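Local atomic coordinates of sortase (Actinomyces oris, PDB entry 5UTT), a protein that probably acts as a class E-type sortase, a cysteine transpeptidase of the family that joins surface proteins to the Gram-positive cell wall. Residues T51-Y64 with F76-F89. Residues are numbered along the deposited sequence; the frame is centred on the assembly and turned at random.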
# COMPACT_ATOMS: atom_id res chain seq x y z
N THR A 51 7.99 -6.81 -7.99
CA THR A 51 7.70 -5.51 -8.61
C THR A 51 8.03 -5.48 -10.07
O THR A 51 8.08 -4.40 -10.65
CB THR A 51 8.45 -4.35 -7.97
OG1 THR A 51 9.88 -4.59 -8.03
CG2 THR A 51 7.95 -4.15 -6.52
N GLY A 52 8.25 -6.64 -10.65
CA GLY A 52 8.38 -6.73 -12.10
C GLY A 52 7.12 -6.33 -12.84
O GLY A 52 6.01 -6.32 -12.28
N SER A 53 7.27 -6.06 -14.14
CA SER A 53 6.10 -5.78 -15.00
C SER A 53 5.13 -6.96 -15.13
O SER A 53 3.95 -6.76 -15.38
CB SER A 53 6.55 -5.31 -16.38
OG SER A 53 7.08 -4.00 -16.28
N ASP A 54 5.62 -8.17 -14.95
CA ASP A 54 4.75 -9.34 -14.91
C ASP A 54 3.73 -9.30 -13.78
O ASP A 54 2.72 -9.98 -13.85
CB ASP A 54 5.55 -10.66 -14.89
CG ASP A 54 6.57 -10.75 -13.74
OD1 ASP A 54 6.74 -9.77 -12.98
OD2 ASP A 54 7.25 -11.80 -13.65
N VAL A 55 4.01 -8.50 -12.74
CA VAL A 55 3.07 -8.26 -11.65
C VAL A 55 2.27 -6.97 -11.89
O VAL A 55 1.05 -6.95 -11.89
CB VAL A 55 3.85 -8.18 -10.31
CG1 VAL A 55 2.93 -7.74 -9.19
CG2 VAL A 55 4.56 -9.51 -10.00
N LEU A 56 2.97 -5.86 -12.11
CA LEU A 56 2.32 -4.57 -12.19
C LEU A 56 1.39 -4.44 -13.42
O LEU A 56 0.42 -3.69 -13.37
CB LEU A 56 3.36 -3.46 -12.22
CG LEU A 56 4.43 -3.44 -11.13
CD1 LEU A 56 5.36 -2.23 -11.24
CD2 LEU A 56 3.67 -3.42 -9.85
N ASP A 57 1.69 -5.18 -14.49
CA ASP A 57 0.84 -5.12 -15.69
C ASP A 57 -0.48 -5.80 -15.49
O ASP A 57 -1.40 -5.56 -16.28
CB ASP A 57 1.53 -5.71 -16.90
CG ASP A 57 2.55 -4.77 -17.53
OD1 ASP A 57 2.85 -3.69 -16.96
OD2 ASP A 57 3.09 -5.11 -18.61
N GLN A 58 -0.59 -6.63 -14.46
CA GLN A 58 -1.84 -7.27 -14.07
C GLN A 58 -2.80 -6.30 -13.34
O GLN A 58 -3.82 -6.74 -12.85
CB GLN A 58 -1.58 -8.47 -13.19
CG GLN A 58 -0.77 -9.58 -13.83
CD GLN A 58 -0.58 -10.76 -12.89
OE1 GLN A 58 -1.55 -11.39 -12.48
NE2 GLN A 58 0.66 -11.05 -12.56
N ALA A 59 -2.43 -5.03 -13.25
CA ALA A 59 -3.23 -3.98 -12.58
C ALA A 59 -3.24 -4.34 -11.11
O ALA A 59 -4.28 -4.25 -10.44
CB ALA A 59 -4.63 -3.89 -13.11
N ALA A 60 -2.09 -4.85 -10.68
CA ALA A 60 -1.83 -5.23 -9.26
C ALA A 60 -0.71 -4.42 -8.68
O ALA A 60 0.19 -3.94 -9.38
CB ALA A 60 -1.48 -6.70 -9.19
N ALA A 61 -0.74 -4.23 -7.36
CA ALA A 61 0.32 -3.61 -6.65
C ALA A 61 1.37 -4.68 -6.37
O ALA A 61 1.02 -5.83 -6.14
CB ALA A 61 -0.20 -3.05 -5.37
N GLY A 62 2.62 -4.29 -6.40
CA GLY A 62 3.73 -5.22 -6.12
C GLY A 62 4.55 -4.93 -4.86
O GLY A 62 5.03 -3.82 -4.66
N HIS A 63 4.77 -5.95 -4.04
CA HIS A 63 5.56 -5.76 -2.84
C HIS A 63 7.05 -5.81 -3.15
O HIS A 63 7.55 -6.79 -3.69
CB HIS A 63 5.22 -6.84 -1.83
CG HIS A 63 6.00 -6.77 -0.54
ND1 HIS A 63 6.60 -7.89 -0.02
CD2 HIS A 63 6.25 -5.77 0.33
CE1 HIS A 63 7.20 -7.58 1.12
NE2 HIS A 63 6.98 -6.30 1.36
N TYR A 64 7.76 -4.75 -2.76
CA TYR A 64 9.22 -4.74 -2.79
C TYR A 64 9.75 -5.89 -1.93
O TYR A 64 9.48 -5.98 -0.72
CB TYR A 64 9.76 -3.38 -2.31
CG TYR A 64 9.54 -2.18 -3.24
CD1 TYR A 64 8.35 -1.46 -3.22
CD2 TYR A 64 10.53 -1.78 -4.10
CE1 TYR A 64 8.17 -0.35 -4.05
CE2 TYR A 64 10.37 -0.69 -4.95
CZ TYR A 64 9.19 0.01 -4.92
OH TYR A 64 8.99 1.11 -5.74
N PHE A 76 6.11 -2.03 4.90
CA PHE A 76 5.57 -2.90 3.83
C PHE A 76 5.38 -1.99 2.62
O PHE A 76 4.41 -1.22 2.55
CB PHE A 76 4.27 -3.54 4.28
CG PHE A 76 3.58 -4.37 3.20
CD1 PHE A 76 4.02 -5.64 2.93
CD2 PHE A 76 2.45 -3.89 2.55
CE1 PHE A 76 3.40 -6.43 1.95
CE2 PHE A 76 1.80 -4.67 1.57
CZ PHE A 76 2.28 -5.92 1.28
N ALA A 77 6.25 -2.08 1.63
CA ALA A 77 6.22 -1.09 0.58
C ALA A 77 5.71 -1.75 -0.68
O ALA A 77 6.06 -2.91 -1.00
CB ALA A 77 7.59 -0.50 0.37
N ILE A 78 4.84 -1.03 -1.36
CA ILE A 78 4.27 -1.55 -2.62
C ILE A 78 4.33 -0.54 -3.74
O ILE A 78 4.12 0.66 -3.57
CB ILE A 78 2.82 -2.07 -2.40
CG1 ILE A 78 1.92 -0.95 -1.89
CG2 ILE A 78 2.77 -3.31 -1.49
CD1 ILE A 78 0.47 -1.35 -1.81
N ALA A 79 4.57 -1.05 -4.94
CA ALA A 79 4.62 -0.24 -6.16
C ALA A 79 3.37 -0.47 -6.97
O ALA A 79 2.82 -1.57 -6.97
CB ALA A 79 5.87 -0.65 -6.97
N GLY A 80 2.93 0.56 -7.68
CA GLY A 80 1.85 0.46 -8.62
C GLY A 80 2.00 1.35 -9.82
O GLY A 80 2.60 2.42 -9.77
N HIS A 81 1.53 0.86 -10.96
CA HIS A 81 1.48 1.71 -12.11
C HIS A 81 0.53 2.88 -11.90
O HIS A 81 -0.51 2.76 -11.29
CB HIS A 81 1.00 0.90 -13.31
CG HIS A 81 2.04 0.09 -13.98
ND1 HIS A 81 3.38 0.14 -13.66
CD2 HIS A 81 1.94 -0.77 -15.03
CE1 HIS A 81 4.06 -0.68 -14.45
NE2 HIS A 81 3.21 -1.22 -15.30
N ARG A 82 0.86 4.02 -12.50
CA ARG A 82 0.04 5.20 -12.44
C ARG A 82 -1.11 5.22 -13.43
O ARG A 82 -2.11 5.91 -13.18
CB ARG A 82 0.90 6.43 -12.70
CG ARG A 82 0.26 7.78 -12.39
CD ARG A 82 0.32 8.02 -10.87
NE ARG A 82 -0.41 9.24 -10.50
CZ ARG A 82 0.13 10.44 -10.36
NH1 ARG A 82 -0.64 11.48 -10.04
NH2 ARG A 82 1.42 10.62 -10.56
N ARG A 83 -0.98 4.46 -14.52
CA ARG A 83 -1.91 4.58 -15.66
C ARG A 83 -2.65 3.30 -16.10
O ARG A 83 -3.34 3.31 -17.13
CB ARG A 83 -1.14 5.18 -16.85
CG ARG A 83 -0.36 6.44 -16.46
CD ARG A 83 -0.43 7.55 -17.49
NE ARG A 83 0.64 7.44 -18.48
CZ ARG A 83 0.54 7.78 -19.76
NH1 ARG A 83 -0.60 8.25 -20.26
NH2 ARG A 83 1.60 7.65 -20.56
N THR A 84 -2.58 2.24 -15.32
CA THR A 84 -3.28 0.97 -15.65
C THR A 84 -4.80 1.03 -15.51
O THR A 84 -5.34 1.82 -14.74
CB THR A 84 -2.78 -0.19 -14.79
OG1 THR A 84 -2.58 0.25 -13.43
CG2 THR A 84 -1.48 -0.73 -15.31
N TYR A 85 -5.49 0.19 -16.28
CA TYR A 85 -6.95 0.19 -16.31
C TYR A 85 -7.53 -0.64 -15.16
O TYR A 85 -6.98 -1.66 -14.76
CB TYR A 85 -7.45 -0.33 -17.68
CG TYR A 85 -8.96 -0.42 -17.81
CD1 TYR A 85 -9.72 0.69 -18.22
CD2 TYR A 85 -9.64 -1.61 -17.53
CE1 TYR A 85 -11.10 0.61 -18.33
CE2 TYR A 85 -11.01 -1.69 -17.63
CZ TYR A 85 -11.74 -0.58 -18.03
OH TYR A 85 -13.11 -0.67 -18.13
N GLY A 86 -8.66 -0.19 -14.63
CA GLY A 86 -9.40 -0.97 -13.68
C GLY A 86 -8.87 -0.63 -12.30
O GLY A 86 -9.60 -0.10 -11.48
N ASN A 87 -7.58 -0.89 -12.09
CA ASN A 87 -6.92 -0.60 -10.79
C ASN A 87 -5.56 -0.01 -11.07
O ASN A 87 -4.81 -0.54 -11.88
CB ASN A 87 -6.74 -1.86 -9.96
CG ASN A 87 -8.01 -2.29 -9.24
OD1 ASN A 87 -8.60 -1.50 -8.46
ND2 ASN A 87 -8.40 -3.55 -9.42
N SER A 88 -5.21 1.04 -10.35
CA SER A 88 -3.95 1.73 -10.53
C SER A 88 -3.71 2.69 -9.37
O SER A 88 -4.61 2.92 -8.59
CB SER A 88 -3.98 2.59 -11.75
OG SER A 88 -4.86 3.70 -11.54
N PHE A 89 -2.56 3.35 -9.33
CA PHE A 89 -2.30 4.42 -8.30
C PHE A 89 -2.52 5.81 -8.95
O PHE A 89 -1.87 6.83 -8.62
CB PHE A 89 -0.87 4.28 -7.73
CG PHE A 89 -0.64 3.09 -6.80
CD1 PHE A 89 -1.63 2.15 -6.55
CD2 PHE A 89 0.58 2.93 -6.18
CE1 PHE A 89 -1.42 1.11 -5.68
CE2 PHE A 89 0.80 1.87 -5.31
CZ PHE A 89 -0.18 0.95 -5.08
O HOH W 1 0.19 -1.66 -11.17
O HOH W 2 -6.87 -5.11 -11.03
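The imidazole of His-81 carries Leu-56 over one face, with CB 3.8 Å from the ring centroid in a CH-pi contact, while Thr-84 CG2 and Asp-57 OD1 lie at its edge. This group sits beyond the Ala-61/Gly-80 end of an antiparallel beta hairpin, strands 61-63 and 74-79 of the sortase beta-barrel. On the paired strands themselves, the His-63 ring makes an offset stack with Phe-76, centroids 4.4 Å apart and planes at 21°, each ring placed by a CG anti to its own backbone N. The backbone of Ala-77 lies at the edge of the His-63 ring, its O beside CD2; ND1 is hydrogen-bonded to the Glu-49 carboxylate and NE2 to the backbone O of Gln-68, which would restrain the ring's rotation. Tyr-64 takes Thr-51 CG2 over the centre of one face and the backbone of Ala-77 and Ile-78 at its edge, and its hydroxyl bonds to Thr-147.

Gly-62 and Ala-79 form the hydrogen-bonded pair, Gly-62 N to Ala-79 O and Ala-79 N to Gly-62 O both 2.8 Å, and Tyr-64 N adds a bond to Ala-77 O. On the Ile-78 side, Ala-61 CB packs against Ile-78 CD1 and Phe-89 CZ.

Beyond the strands, one water bridges the loops, donating to Leu-56 O and Ala-60 O and accepting from His-81 N. Asp-57 turns its carboxylate 55° from the imidazole plane, and His-81 NE2 donates to Asp-57 OD1 at 3.0 Å, bent to 142° at the hydrogen.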